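Local structure of endo-xylogalacturonan hydrolase A (Aspergillus tubingensis, 4C2L) at residues A[119-124]-A[130-135]; A[151-156]-A[178-183]; A[295-300]-A[358-363]; A[369-372]-A[377-380]. The protein hydrolyses xylogalacturonan, the xylose-substituted galacturonan of the hairy regions of pectin, as a secreted enzyme of glycoside hydrolase family 28. All coordinates share one frame; numbering follows the deposited sequence.

Contact 1. Residues A[119-124]-A[130-135]; sequences DAWDLF and YSRPTL
Arg132 reaches from the chain leading into strand 134-139 to helix 118-126, meeting Ala120, Phe124 and Trp121 in turn. Its CB directs the chain toward the helix, and CG already lies 4.1 Å from Ala120 CB. CD follows at 3.9 Å from the same Ala120 CB, so the aliphatic stem rests on a methyl group. A turn about the CG-CD bond (chi3 -78°) then lays the guanidinium on Phe124, where NE comes within 3.9 Å of Phe124 CD1. The two planes are only 24° apart, a stacked cation-pi pair with Arg132 CZ 4.0 Å from the ring centroid and NH2 above the middle of the ring face. NH1 instead sits at the edge of Trp121, 4.0 Å from CD1, with the indole and guanidinium planes perpendicular. In the right-handed parallel beta-helix of family 28 enzymes, helix 118-126 packs beside the coils, and the arginine joins the two: NH1 also donates to the backbone oxygens of Pro155 and Lys186, and NH2 to Asn187 OD1. These bonds to three acceptors would limit rotation of the guanidinium while one face lies on Phe124. Its side chain lies about 8 Å from that of Asp210, probably the proton donor, as in related enzymes. Tyr130 serves the other end of the interface: Leu123 CD2 stands almost over its ring centre, a CH-pi contact of 3.5 Å to the centroid, while Ala120 CB touches the ring edge at CE2 and the phenol OH is hydrogen-bonded to Thr84 O.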
loop_
_atom_site.group_PDB
_atom_site.type_symbol
_atom_site.label_atom_id
_atom_site.label_comp_id
_atom_site.label_asym_id
_atom_site.label_seq_id
_atom_site.Cartn_x
_atom_site.Cartn_y
_atom_site.Cartn_z
ATOM N N ASP A 119 -18.063 -4.597 -8.823
ATOM C CA ASP A 119 -19.293 -4.660 -8.040
ATOM C C ASP A 119 -19.070 -4.150 -6.615
ATOM O O ASP A 119 -19.922 -3.447 -6.066
ATOM C CB ASP A 119 -19.858 -6.080 -8.012
ATOM C CG ASP A 119 -20.468 -6.499 -9.337
ATOM O OD1 ASP A 119 -20.529 -5.685 -10.287
ATOM O OD2 ASP A 119 -20.878 -7.673 -9.426
ATOM N N ALA A 120 -17.929 -4.509 -6.033
ATOM C CA ALA A 120 -17.577 -4.058 -4.690
ATOM C C ALA A 120 -17.436 -2.543 -4.660
ATOM O O ALA A 120 -17.893 -1.896 -3.714
ATOM C CB ALA A 120 -16.298 -4.734 -4.210
ATOM N N TRP A 121 -16.809 -1.959 -5.685
ATOM C CA TRP A 121 -16.654 -0.497 -5.670
ATOM C C TRP A 121 -17.977 0.200 -5.768
ATOM O O TRP A 121 -18.196 1.222 -5.134
ATOM C CB TRP A 121 -15.753 -0.006 -6.797
ATOM C CG TRP A 121 -14.413 -0.670 -6.835
ATOM C CD1 TRP A 121 -13.667 -1.164 -5.759
ATOM C CD2 TRP A 121 -13.600 -0.930 -8.025
ATOM N NE1 TRP A 121 -12.483 -1.712 -6.210
ATOM C CE2 TRP A 121 -12.385 -1.589 -7.560
ATOM C CE3 TRP A 121 -13.769 -0.699 -9.400
ATOM C CZ2 TRP A 121 -11.381 -2.001 -8.443
ATOM C CZ3 TRP A 121 -12.749 -1.100 -10.274
ATOM C CH2 TRP A 121 -11.583 -1.732 -9.810
ATOM N N ASP A 122 -18.878 -0.347 -6.575
ATOM C CA ASP A 122 -20.192 0.270 -6.751
ATOM C C ASP A 122 -21.052 0.117 -5.505
ATOM O O ASP A 122 -21.751 1.057 -5.111
ATOM C CB ASP A 122 -20.895 -0.321 -7.977
ATOM C CG ASP A 122 -20.216 0.074 -9.287
ATOM O OD1 ASP A 122 -19.693 1.191 -9.420
ATOM O OD2 ASP A 122 -20.251 -0.735 -10.213
ATOM N N LEU A 123 -20.981 -1.050 -4.867
ATOM C CA LEU A 123 -21.695 -1.272 -3.608
ATOM C C LEU A 123 -21.157 -0.362 -2.504
ATOM O O LEU A 123 -21.921 0.303 -1.814
ATOM C CB LEU A 123 -21.614 -2.737 -3.182
ATOM C CG LEU A 123 -22.355 -3.139 -1.904
ATOM C CD1 LEU A 123 -23.815 -2.698 -1.940
ATOM C CD2 LEU A 123 -22.265 -4.652 -1.736
ATOM N N PHE A 124 -19.836 -0.317 -2.362
ATOM C CA PHE A 124 -19.235 0.551 -1.353
ATOM C C PHE A 124 -19.614 2.027 -1.573
ATOM O O PHE A 124 -19.800 2.770 -0.619
ATOM C CB PHE A 124 -17.723 0.402 -1.377
ATOM C CG PHE A 124 -17.033 1.235 -0.347
ATOM C CD1 PHE A 124 -17.104 0.872 0.991
ATOM C CD2 PHE A 124 -16.346 2.395 -0.705
ATOM C CE1 PHE A 124 -16.474 1.633 1.961
ATOM C CE2 PHE A 124 -15.722 3.165 0.264
ATOM C CZ PHE A 124 -15.797 2.780 1.601
ATOM N N TYR A 130 -20.201 -1.433 3.691
ATOM C CA TYR A 130 -19.776 -2.661 3.025
ATOM C C TYR A 130 -18.269 -2.878 3.251
ATOM O O TYR A 130 -17.454 -1.999 2.958
ATOM C CB TYR A 130 -20.135 -2.647 1.529
ATOM C CG TYR A 130 -19.765 -3.945 0.855
ATOM C CD1 TYR A 130 -20.333 -5.148 1.276
ATOM C CD2 TYR A 130 -18.833 -3.978 -0.187
ATOM C CE1 TYR A 130 -19.999 -6.355 0.678
ATOM C CE2 TYR A 130 -18.498 -5.186 -0.800
ATOM C CZ TYR A 130 -19.070 -6.370 -0.348
ATOM O OH TYR A 130 -18.729 -7.591 -0.924
ATOM N N SER A 131 -17.914 -4.046 3.786
ATOM C CA SER A 131 -16.552 -4.371 4.173
ATOM C C SER A 131 -15.983 -5.358 3.151
ATOM O O SER A 131 -16.578 -6.410 2.893
ATOM C CB SER A 131 -16.556 -5.005 5.577
ATOM O OG SER A 131 -15.258 -5.375 5.985
ATOM N N ARG A 132 -14.853 -4.975 2.555
ATOM C CA ARG A 132 -14.256 -5.718 1.429
ATOM C C ARG A 132 -12.942 -6.403 1.807
ATOM O O ARG A 132 -12.167 -5.875 2.615
ATOM C CB ARG A 132 -13.978 -4.764 0.261
ATOM C CG ARG A 132 -15.217 -4.072 -0.282
ATOM C CD ARG A 132 -14.816 -2.861 -1.101
ATOM N NE ARG A 132 -14.457 -1.752 -0.207
ATOM C CZ ARG A 132 -13.750 -0.688 -0.569
ATOM N NH1 ARG A 132 -13.263 -0.589 -1.802
ATOM N NH2 ARG A 132 -13.523 0.285 0.315
ATOM N N PRO A 133 -12.655 -7.559 1.183
ATOM C CA PRO A 133 -11.421 -8.283 1.476
ATOM C C PRO A 133 -10.190 -7.693 0.779
ATOM O O PRO A 133 -10.322 -7.026 -0.244
ATOM C CB PRO A 133 -11.694 -9.676 0.891
ATOM C CG PRO A 133 -12.626 -9.398 -0.259
ATOM C CD PRO A 133 -13.517 -8.284 0.228
ATOM N N THR A 134 -9.017 -7.995 1.326
ATOM C CA THR A 134 -7.717 -7.730 0.684
ATOM C C THR A 134 -7.417 -8.829 -0.309
ATOM O O THR A 134 -7.695 -10.004 -0.035
ATOM C CB THR A 134 -6.645 -7.699 1.780
ATOM O OG1 THR A 134 -6.944 -6.571 2.605
ATOM C CG2 THR A 134 -5.196 -7.620 1.207
ATOM N N LEU A 135 -6.853 -8.459 -1.461
ATOM C CA LEU A 135 -6.624 -9.439 -2.527
ATOM C C LEU A 135 -5.552 -10.475 -2.147
ATOM O O LEU A 135 -5.804 -11.690 -2.273
ATOM C CB LEU A 135 -6.250 -8.716 -3.838
ATOM C CG LEU A 135 -5.870 -9.638 -4.989
ATOM C CD1 LEU A 135 -7.095 -10.438 -5.430
ATOM C CD2 LEU A 135 -5.339 -8.788 -6.134
#

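Contact 2. Residues A[151-156]-A[178-183]; sequences QKNPPN and NSKSDN. With GOL (glycerol), chain L; SO4 (sulfate ion), chain G.
One water molecule is gripped by three groups, from Asn153, Asn178 and Lys180. It donates a short hydrogen bond of 2.7 Å to the backbone O of Asn178, and accepts from Asn153 ND2 at 3.3 Å and from Lys180 NZ at 3.1 Å. The direct bond runs beside it: Asn178 N donates to Asn153 OD1 over 3.0 Å, nearly straight at 168°, with the donor tilted 24° from the carbonyl plane of the amide. Both ends of the Asn153 amide are therefore employed, the oxygen directly and the nitrogen through water, which fixes the flip of the group. Asn153 itself adopts a left-handed helical backbone conformation as the chain leaves strand 142-152, reminiscent of the asparagines found at turns of some parallel beta-helices. Its partner follows strand 168-176, the parallel neighbour one coil further on, inside the first PbH1 repeat, so the side chain links successive coils. Past Asn178 the loop folds on its own hydroxyls: Ser179 OG and Ser181 OG each accept from the backbone N two residues on, giving two consecutive ST turns, and Ser179 OG donates to Asn183 O at 2.6 Å. Toward solvent, Lys152 extends fully from CG onward and offers NZ to a sulfate, 2.9 Å from its O2 and 3.0 Å from its O4. Lys180, bent at its last two torsions, brings NZ to a glycerol whose O2 weakly accepts from both lysines; sulfate and glycerol are probably left from crystallisation.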
loop_
_atom_site.group_PDB
_atom_site.type_symbol
_atom_site.label_atom_id
_atom_site.label_comp_id
_atom_site.label_asym_id
_atom_site.label_seq_id
_atom_site.Cartn_x
_atom_site.Cartn_y
_atom_site.Cartn_z
ATOM N N GLN A 151 -1.827 -7.745 -10.921
ATOM C CA GLN A 151 -3.010 -7.778 -10.073
ATOM C C GLN A 151 -3.968 -6.745 -10.621
ATOM O O GLN A 151 -3.609 -5.569 -10.758
ATOM C CB GLN A 151 -2.644 -7.454 -8.621
ATOM C CG GLN A 151 -1.772 -8.521 -7.967
ATOM C CD GLN A 151 -1.267 -8.071 -6.605
ATOM O OE1 GLN A 151 -1.106 -6.880 -6.364
ATOM N NE2 GLN A 151 -1.010 -9.012 -5.720
ATOM N N LYS A 152 -5.189 -7.183 -10.926
ATOM C CA LYS A 152 -6.179 -6.374 -11.633
ATOM C C LYS A 152 -7.444 -6.202 -10.789
ATOM O O LYS A 152 -7.990 -7.187 -10.293
ATOM C CB LYS A 152 -6.549 -7.103 -12.937
ATOM C CG LYS A 152 -7.654 -6.443 -13.742
ATOM C CD LYS A 152 -7.943 -7.291 -14.976
ATOM C CE LYS A 152 -9.183 -6.787 -15.696
ATOM N NZ LYS A 152 -9.372 -7.597 -16.939
ATOM N N ASN A 153 -7.874 -4.954 -10.610
ATOM C CA ASN A 153 -9.183 -4.629 -10.031
ATOM C C ASN A 153 -9.507 -5.338 -8.707
ATOM O O ASN A 153 -10.520 -6.031 -8.590
ATOM C CB ASN A 153 -10.294 -4.849 -11.068
ATOM C CG ASN A 153 -10.102 -4.008 -12.316
ATOM O OD1 ASN A 153 -9.447 -2.956 -12.270
ATOM N ND2 ASN A 153 -10.688 -4.453 -13.447
ATOM N N PRO A 154 -8.657 -5.148 -7.690
ATOM C CA PRO A 154 -8.998 -5.676 -6.358
ATOM C C PRO A 154 -10.211 -4.932 -5.808
ATOM O O PRO A 154 -10.375 -3.741 -6.072
ATOM C CB PRO A 154 -7.771 -5.307 -5.525
ATOM C CG PRO A 154 -7.251 -4.056 -6.177
ATOM C CD PRO A 154 -7.429 -4.340 -7.659
ATOM N N PRO A 155 -11.074 -5.622 -5.044
ATOM C CA PRO A 155 -12.204 -4.928 -4.414
ATOM C C PRO A 155 -11.727 -3.817 -3.464
ATOM O O PRO A 155 -12.415 -2.814 -3.281
ATOM C CB PRO A 155 -12.878 -6.023 -3.578
ATOM C CG PRO A 155 -12.407 -7.311 -4.128
ATOM C CD PRO A 155 -11.111 -7.091 -4.871
ATOM N N ASN A 156 -10.540 -3.986 -2.896
ATOM C CA ASN A 156 -10.064 -3.102 -1.814
ATOM C C ASN A 156 -8.527 -3.167 -1.896
ATOM O O ASN A 156 -7.963 -2.989 -2.972
ATOM C CB ASN A 156 -10.627 -3.663 -0.485
ATOM C CG ASN A 156 -10.707 -2.644 0.680
ATOM O OD1 ASN A 156 -11.460 -2.888 1.634
ATOM N ND2 ASN A 156 -9.910 -1.593 0.663
ATOM N N ASN A 178 -9.100 0.009 -12.252
ATOM C CA ASN A 178 -9.800 0.974 -13.101
ATOM C C ASN A 178 -11.282 0.675 -13.116
ATOM O O ASN A 178 -11.678 -0.433 -13.460
ATOM C CB ASN A 178 -9.263 0.913 -14.532
ATOM C CG ASN A 178 -7.840 1.429 -14.628
ATOM O OD1 ASN A 178 -6.894 0.637 -14.642
ATOM N ND2 ASN A 178 -7.676 2.749 -14.636
ATOM N N SER A 179 -12.079 1.658 -12.717
ATOM C CA SER A 179 -13.528 1.515 -12.694
ATOM C C SER A 179 -14.124 1.759 -14.072
ATOM O O SER A 179 -13.704 2.657 -14.783
ATOM C CB SER A 179 -14.137 2.527 -11.733
ATOM O OG SER A 179 -15.553 2.391 -11.743
ATOM N N LYS A 180 -15.108 0.945 -14.426
ATOM C CA LYS A 180 -15.874 1.115 -15.658
ATOM C C LYS A 180 -17.036 2.101 -15.489
ATOM O O LYS A 180 -17.775 2.381 -16.445
ATOM C CB LYS A 180 -16.389 -0.252 -16.100
ATOM C CG LYS A 180 -15.284 -1.136 -16.654
ATOM C CD LYS A 180 -15.825 -2.452 -17.196
ATOM C CE LYS A 180 -15.550 -3.617 -16.259
ATOM N NZ LYS A 180 -14.088 -3.886 -16.052
ATOM N N SER A 181 -17.201 2.629 -14.279
ATOM C CA SER A 181 -18.282 3.579 -14.006
ATOM C C SER A 181 -17.708 4.864 -13.430
ATOM O O SER A 181 -16.500 5.080 -13.483
ATOM C CB SER A 181 -19.301 2.972 -13.040
ATOM O OG SER A 181 -18.789 2.858 -11.735
ATOM N N ASP A 182 -18.581 5.684 -12.856
ATOM C CA ASP A 182 -18.177 6.938 -12.235
ATOM C C ASP A 182 -17.749 6.733 -10.794
ATOM O O ASP A 182 -17.252 7.660 -10.165
ATOM C CB ASP A 182 -19.330 7.935 -12.269
ATOM C CG ASP A 182 -19.751 8.285 -13.682
ATOM O OD1 ASP A 182 -18.935 8.930 -14.378
ATOM O OD2 ASP A 182 -20.885 7.911 -14.089
ATOM N N ASN A 183 -17.974 5.533 -10.263
ATOM C CA ASN A 183 -17.537 5.228 -8.900
ATOM C C ASN A 183 -16.079 4.812 -8.915
ATOM O O ASN A 183 -15.725 3.865 -9.603
ATOM C CB ASN A 183 -18.386 4.116 -8.297
ATOM C CG ASN A 183 -19.819 4.547 -8.068
ATOM O OD1 ASN A 183 -20.071 5.666 -7.628
ATOM N ND2 ASN A 183 -20.746 3.654 -8.327
HETATM C C1 GOL L . -13.566 -7.249 -16.033
HETATM O O1 GOL L . -12.943 -8.410 -15.448
HETATM C C2 GOL L . -13.016 -6.913 -17.424
HETATM O O2 GOL L . -12.049 -5.862 -17.324
HETATM C C3 GOL L . -12.357 -8.115 -18.094
HETATM O O3 GOL L . -13.364 -8.992 -18.607
HETATM S S SO4 G . -7.815 -5.262 -19.101
HETATM O O1 SO4 G . -7.023 -4.152 -18.522
HETATM O O2 SO4 G . -7.308 -6.588 -18.672
HETATM O O3 SO4 G . -7.730 -5.193 -20.572
HETATM O O4 SO4 G . -9.223 -5.102 -18.667
HETATM O O HOH W 1 -11.625 -2.156 -15.557
#

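Contact 3. Residues A[295-300]-A[358-363]; sequences DYAFQI and FDVKAP
Ala297 is the small residue in a close apolar cluster with Phe358 and Val360, and its single methyl does all the touching on its side. CB approaches the far end of the Phe358 ring, 3.8 Å from CZ and 4.0 Å from CE1, meeting the ring obliquely. The same methyl sits against both branches of Val360, 3.9 Å from CG1 and 4.1 Å from CG2. Phe358 reaches so far because its CG lies anti to the backbone N (chi1 -168°), which carries the ring toward Ala297, while Val360 CB of its own segment lies off-centre over one ring face. Phe328 and Val340 pack around this inner side. The outer side contrasts sharply: between and beyond the two apolar residues, Asp359 and Lys361 occupy exposed positions, and Pro363 borders the loop containing Asp334 and Asp337 rather than packing on segment 295-300. Inward and outward side chains thus alternate along the loop after strand 350-358. Ala297 stands where its chain turns a corner between faces, with its backbone hydrogen-bonded to Val340 of the next coil. Apolar side chains stacked between successive coils are characteristic of the right-handed parallel beta-helix.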
loop_
_atom_site.group_PDB
_atom_site.type_symbol
_atom_site.label_atom_id
_atom_site.label_comp_id
_atom_site.label_asym_id
_atom_site.label_seq_id
_atom_site.Cartn_x
_atom_site.Cartn_y
_atom_site.Cartn_z
ATOM N N ASP A 295 -0.646 16.670 -5.942
ATOM C CA ASP A 295 -1.124 17.902 -5.290
ATOM C C ASP A 295 -0.117 18.512 -4.308
ATOM O O ASP A 295 0.051 19.731 -4.262
ATOM C CB ASP A 295 -2.489 17.704 -4.636
ATOM C CG ASP A 295 -3.551 17.237 -5.626
ATOM O OD1 ASP A 295 -3.509 17.649 -6.807
ATOM O OD2 ASP A 295 -4.423 16.447 -5.208
ATOM N N TYR A 296 0.537 17.667 -3.522
ATOM C CA TYR A 296 1.670 18.075 -2.699
ATOM C C TYR A 296 2.823 17.142 -2.993
ATOM O O TYR A 296 2.622 15.949 -3.257
ATOM C CB TYR A 296 1.347 17.938 -1.206
ATOM C CG TYR A 296 0.400 18.944 -0.600
ATOM C CD1 TYR A 296 0.580 20.320 -0.784
ATOM C CD2 TYR A 296 -0.632 18.519 0.234
ATOM C CE1 TYR A 296 -0.282 21.232 -0.191
ATOM C CE2 TYR A 296 -1.492 19.424 0.836
ATOM C CZ TYR A 296 -1.304 20.778 0.620
ATOM O OH TYR A 296 -2.167 21.670 1.218
ATOM N N ALA A 297 4.040 17.664 -2.903
ATOM C CA ALA A 297 5.223 16.845 -2.987
ATOM C C ALA A 297 5.405 16.086 -1.672
ATOM O O ALA A 297 5.797 14.923 -1.665
ATOM C CB ALA A 297 6.442 17.709 -3.265
ATOM N N PHE A 298 5.167 16.773 -0.561
ATOM C CA PHE A 298 5.287 16.138 0.757
ATOM C C PHE A 298 4.289 16.723 1.723
ATOM O O PHE A 298 3.967 17.922 1.662
ATOM C CB PHE A 298 6.711 16.272 1.311
ATOM C CG PHE A 298 7.030 15.262 2.375
ATOM C CD1 PHE A 298 7.451 13.983 2.025
ATOM C CD2 PHE A 298 6.878 15.569 3.724
ATOM C CE1 PHE A 298 7.726 13.028 3.002
ATOM C CE2 PHE A 298 7.164 14.622 4.707
ATOM C CZ PHE A 298 7.576 13.346 4.342
ATOM N N GLN A 299 3.791 15.893 2.637
ATOM C CA GLN A 299 2.804 16.379 3.571
ATOM C C GLN A 299 2.986 15.707 4.913
ATOM O O GLN A 299 3.247 14.508 4.976
ATOM C CB GLN A 299 1.389 16.135 3.029
ATOM C CG GLN A 299 0.289 16.662 3.929
ATOM C CD GLN A 299 -1.094 16.517 3.337
ATOM O OE1 GLN A 299 -1.292 15.810 2.339
ATOM N NE2 GLN A 299 -2.076 17.165 3.964
ATOM N N ILE A 300 2.884 16.498 5.978
ATOM C CA ILE A 300 2.783 15.941 7.308
ATOM C C ILE A 300 1.442 16.357 7.875
ATOM O O ILE A 300 1.115 17.563 7.932
ATOM C CB ILE A 300 3.918 16.415 8.235
ATOM C CG1 ILE A 300 5.281 15.922 7.709
ATOM C CG2 ILE A 300 3.673 15.897 9.651
ATOM C CD1 ILE A 300 6.462 16.509 8.463
ATOM N N PHE A 358 15.427 19.642 -2.785
ATOM C CA PHE A 358 13.994 19.745 -2.980
ATOM C C PHE A 358 13.752 20.759 -4.087
ATOM O O PHE A 358 13.756 21.963 -3.841
ATOM C CB PHE A 358 13.335 20.191 -1.678
ATOM C CG PHE A 358 11.841 20.073 -1.668
ATOM C CD1 PHE A 358 11.225 18.848 -1.443
ATOM C CD2 PHE A 358 11.048 21.200 -1.845
ATOM C CE1 PHE A 358 9.844 18.746 -1.415
ATOM C CE2 PHE A 358 9.664 21.109 -1.818
ATOM C CZ PHE A 358 9.061 19.878 -1.601
ATOM N N ASP A 359 13.555 20.265 -5.305
ATOM C CA ASP A 359 13.526 21.123 -6.492
ATOM C C ASP A 359 12.143 21.180 -7.124
ATOM O O ASP A 359 12.002 21.482 -8.303
ATOM C CB ASP A 359 14.555 20.641 -7.517
ATOM C CG ASP A 359 15.994 20.824 -7.038
ATOM O OD1 ASP A 359 16.226 21.607 -6.088
ATOM O OD2 ASP A 359 16.903 20.182 -7.612
ATOM N N VAL A 360 11.125 20.915 -6.324
ATOM C CA VAL A 360 9.751 20.869 -6.797
ATOM C C VAL A 360 9.119 22.254 -6.888
ATOM O O VAL A 360 9.257 23.081 -5.982
ATOM C CB VAL A 360 8.906 19.931 -5.900
ATOM C CG1 VAL A 360 7.498 19.786 -6.454
ATOM C CG2 VAL A 360 9.569 18.568 -5.822
ATOM N N LYS A 361 8.429 22.508 -7.997
ATOM C CA LYS A 361 7.731 23.771 -8.200
ATOM C C LYS A 361 6.262 23.545 -8.502
ATOM O O LYS A 361 5.888 22.491 -9.019
ATOM C CB LYS A 361 8.386 24.547 -9.351
ATOM C CG LYS A 361 9.754 25.119 -8.997
ATOM C CD LYS A 361 10.479 25.654 -10.224
ATOM C CE LYS A 361 11.511 26.709 -9.840
ATOM N NZ LYS A 361 12.358 26.303 -8.681
ATOM N N ALA A 362 5.436 24.535 -8.179
ATOM C CA ALA A 362 4.044 24.561 -8.600
ATOM C C ALA A 362 4.008 24.977 -10.092
ATOM O O ALA A 362 5.026 25.408 -10.617
ATOM C CB ALA A 362 3.260 25.525 -7.728
ATOM N N PRO A 363 2.864 24.794 -10.779
ATOM C CA PRO A 363 2.778 25.194 -12.197
ATOM C C PRO A 363 3.165 26.663 -12.464
ATOM O O PRO A 363 3.782 26.953 -13.491
ATOM C CB PRO A 363 1.307 24.938 -12.525
ATOM C CG PRO A 363 0.986 23.730 -11.687
ATOM C CD PRO A 363 1.667 24.031 -10.372
#

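Contact 4. Residues A[369-372]-A[377-380]; sequences VLCA and DLGV
This is a local apolar contact near the C-terminal end of the beta-helix, where Val369 and Cys371 of strand 368-372 are met by Val380 and Leu378 of the loop that follows. Two pairs of side chains carry it. In the first, Val380 CG2 nestles between the two branches of Val369, 4.1 Å from CG1 and equally 4.1 Å from CG2, the two side chains crossing at about a right angle. The valine of the loop can present this methyl because its chi1 of -62° places CG2 between its own backbone N and carbonyl carbon. In the second, the sulfur of Cys371 lies 3.9 Å from Leu378 CD2, so one leucine methyl packs on the disulfide that Cys371 forms with Cys382. Val369 and Cys371, alternate residues of the strand, thus face the loop, and the contact rests on dispersion and burial alone, with the covalent bridge alongside. The backbone at Gly379 (phi 110°) would crowd a CB against the preceding carbonyl oxygen, and Leu378 and Val380 on either side of it both point at the strand. Around them, strand 383-384 pairs in parallel with strand 368-372 through Thr383, strand 339-344 borders its other edge and offers Leu343 to Leu378, and strand 350-358 meets the loop through Ile353 and Ile355 against Leu378, and Ile355 against Val380.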
loop_
_atom_site.group_PDB
_atom_site.type_symbol
_atom_site.label_atom_id
_atom_site.label_comp_id
_atom_site.label_asym_id
_atom_site.label_seq_id
_atom_site.Cartn_x
_atom_site.Cartn_y
_atom_site.Cartn_z
ATOM N N VAL A 369 6.384 26.336 0.913
ATOM C CA VAL A 369 6.244 25.215 1.841
ATOM C C VAL A 369 5.587 25.751 3.110
ATOM O O VAL A 369 6.156 26.612 3.807
ATOM C CB VAL A 369 7.617 24.567 2.146
ATOM C CG1 VAL A 369 7.488 23.467 3.203
ATOM C CG2 VAL A 369 8.255 24.019 0.875
ATOM N N LEU A 370 4.387 25.268 3.407
ATOM C CA LEU A 370 3.704 25.642 4.634
ATOM C C LEU A 370 4.253 24.801 5.774
ATOM O O LEU A 370 4.450 23.594 5.610
ATOM C CB LEU A 370 2.198 25.425 4.520
ATOM C CG LEU A 370 1.468 26.238 3.448
ATOM C CD1 LEU A 370 -0.017 25.985 3.605
ATOM C CD2 LEU A 370 1.796 27.728 3.571
ATOM N N CYS A 371 4.522 25.444 6.916
ATOM C CA CYS A 371 5.112 24.741 8.064
ATOM C C CYS A 371 4.462 25.123 9.378
ATOM O O CYS A 371 4.072 26.280 9.580
ATOM C CB CYS A 371 6.598 25.059 8.194
ATOM S SG CYS A 371 7.645 24.660 6.784
ATOM N N ALA A 372 4.354 24.142 10.269
ATOM C CA ALA A 372 4.070 24.393 11.672
ATOM C C ALA A 372 4.947 23.447 12.478
ATOM O O ALA A 372 5.037 22.255 12.154
ATOM C CB ALA A 372 2.600 24.153 11.982
ATOM N N ASP A 377 16.655 23.385 11.365
ATOM C CA ASP A 377 17.542 22.865 10.321
ATOM C C ASP A 377 16.749 22.116 9.241
ATOM O O ASP A 377 17.241 21.149 8.654
ATOM C CB ASP A 377 18.625 21.957 10.932
ATOM C CG ASP A 377 18.048 20.659 11.547
ATOM O OD1 ASP A 377 16.837 20.608 11.855
ATOM O OD2 ASP A 377 18.819 19.689 11.732
ATOM N N LEU A 378 15.514 22.553 9.003
ATOM C CA LEU A 378 14.622 21.857 8.059
ATOM C C LEU A 378 15.238 21.712 6.666
ATOM O O LEU A 378 15.210 20.626 6.086
ATOM C CB LEU A 378 13.276 22.563 7.967
ATOM C CG LEU A 378 12.253 21.920 7.025
ATOM C CD1 LEU A 378 11.825 20.559 7.557
ATOM C CD2 LEU A 378 11.062 22.848 6.873
ATOM N N GLY A 379 15.776 22.807 6.132
ATOM C CA GLY A 379 16.464 22.765 4.846
ATOM C C GLY A 379 15.761 23.445 3.687
ATOM O O GLY A 379 16.313 23.505 2.594
ATOM N N VAL A 380 14.541 23.930 3.914
ATOM C CA VAL A 380 13.803 24.752 2.950
ATOM C C VAL A 380 13.152 25.914 3.698
ATOM O O VAL A 380 12.898 25.818 4.902
ATOM C CB VAL A 380 12.705 23.968 2.178
ATOM C CG1 VAL A 380 13.310 22.841 1.349
ATOM C CG2 VAL A 380 11.616 23.446 3.110
#

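The four contacts sample one beta-helix along its length. Contacts 1 and 2, with centres about 10 Å apart, touch directly: Asp122 OD1 of the helix receives Asn183 ND2 of the loop at 2.9 Å. Contacts 3 and 4, centres about 12 Å apart, also meet, Phe358 CB lying 4.0 Å from Val380 CG1, whereas contacts 1 and 4 lie on opposite sides of the chain's centre, their own centres about 39 Å apart. Contact 1 is buried and mixes aromatic packing with a guanidinium; contact 2 is partly exposed and wholly polar. Contacts 3 and 4 are buried and apolar. Contacts 1, 3 and 4 all reach the same parallel sheet.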